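PDB 6IWR: N-acetylgalactosaminyltransferase 7 from Homo sapiens, which belongs to the polypeptide GalNAc transferase family and joins a GT-A glycosyltransferase domain to a ricin-type beta-trefoil lectin domain. Local coordinates for residues 104-107 with 108-112. Numbering follows the deposited sequence.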
# COMPACT_ATOMS: atom_id res chain seq x y z
N GLN A 104 3.08 20.36 -6.76
CA GLN A 104 4.45 20.02 -6.38
C GLN A 104 4.72 20.43 -4.94
O GLN A 104 5.28 19.65 -4.16
CB GLN A 104 5.44 20.66 -7.36
CG GLN A 104 6.30 19.68 -8.20
CD GLN A 104 5.51 18.47 -8.79
OE1 GLN A 104 4.74 18.61 -9.75
NE2 GLN A 104 5.72 17.29 -8.20
N ALA A 105 4.27 21.62 -4.54
CA ALA A 105 4.50 22.11 -3.19
C ALA A 105 3.68 21.34 -2.15
O ALA A 105 4.09 21.24 -0.99
CB ALA A 105 4.18 23.60 -3.10
N ILE A 106 2.51 20.85 -2.54
CA ILE A 106 1.69 20.08 -1.61
C ILE A 106 2.36 18.75 -1.31
O ILE A 106 2.54 18.36 -0.15
CB ILE A 106 0.27 19.87 -2.15
CG1 ILE A 106 -0.51 21.17 -2.17
CG2 ILE A 106 -0.43 18.80 -1.33
CD1 ILE A 106 -1.90 20.99 -2.64
N GLN A 107 2.69 18.00 -2.36
CA GLN A 107 3.33 16.71 -2.12
C GLN A 107 4.59 16.88 -1.27
O GLN A 107 4.83 16.11 -0.33
CB GLN A 107 3.63 16.04 -3.45
CG GLN A 107 2.40 15.34 -4.01
CD GLN A 107 2.39 15.35 -5.51
OE1 GLN A 107 3.44 15.51 -6.14
NE2 GLN A 107 1.21 15.20 -6.11
N ALA A 108 5.38 17.91 -1.55
CA ALA A 108 6.57 18.13 -0.76
C ALA A 108 6.22 18.24 0.72
O ALA A 108 6.88 17.63 1.57
CB ALA A 108 7.30 19.38 -1.26
N SER A 109 5.16 19.00 1.06
CA SER A 109 4.85 19.20 2.47
C SER A 109 4.26 17.94 3.09
O SER A 109 4.48 17.69 4.28
CB SER A 109 3.94 20.41 2.67
OG SER A 109 2.56 20.14 2.46
N ILE A 110 3.54 17.13 2.31
CA ILE A 110 3.04 15.86 2.85
C ILE A 110 4.19 14.95 3.25
O ILE A 110 4.20 14.38 4.35
CB ILE A 110 2.10 15.17 1.84
CG1 ILE A 110 0.85 16.02 1.59
CG2 ILE A 110 1.72 13.80 2.36
CD1 ILE A 110 0.07 15.64 0.37
N LYS A 111 5.20 14.81 2.38
CA LYS A 111 6.42 14.09 2.76
C LYS A 111 6.96 14.59 4.09
O LYS A 111 7.31 13.79 4.96
CB LYS A 111 7.50 14.23 1.68
CG LYS A 111 7.62 13.04 0.73
CD LYS A 111 8.71 13.30 -0.29
CE LYS A 111 8.52 12.49 -1.56
NZ LYS A 111 9.56 12.81 -2.56
N GLU A 112 7.05 15.92 4.27
CA GLU A 112 7.69 16.43 5.49
C GLU A 112 6.83 16.21 6.72
O GLU A 112 7.36 15.86 7.79
CB GLU A 112 8.05 17.91 5.37
CG GLU A 112 8.74 18.44 6.66
CD GLU A 112 9.31 19.85 6.56
OE1 GLU A 112 9.92 20.32 7.55
OE2 GLU A 112 9.15 20.51 5.50
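Ala108 N gives its hydrogen to Gln104 O at 3.1 Å in the alpha-helix 103-113, and the i to i+4 ladder of that helix links residues 104-107 to 108-112. The methyl of Ala108 lies beside that same oxygen. One turn on, Lys111 N reaches Gln107 O at 3.0 Å. This bond is nearly straight, with an N-H...O angle of 174°. Between these rungs, Ser109 N bonds to Ala105 O.

Ile106 and Ile110 sit one turn apart on one side of the helix. CG2 of Ile106 meets CD1 of Ile110 at 3.6 Å, and the two side chains cross at a slant. The side chain of Ile106 also packs on Leu98 and on Val118 of the helix 117-122, which places Ile106 against the neighbouring helix. Gln104 touches Pro393 of the second subunit.

Ser109 OG accepts a hydrogen bond from Met117 N, at the start of the helix 117-122. OG stands between the backbone N and the carbonyl carbon of Ser109 (chi1 83°), which also brings it to Ile106 O. Ile106 O accepts two bonds. One comes from Ile110 N at 2.9 Å. The other comes from Ser109 OG at 3.2 Å, well off the line of the carbonyl at a C=O...OG angle of 127°.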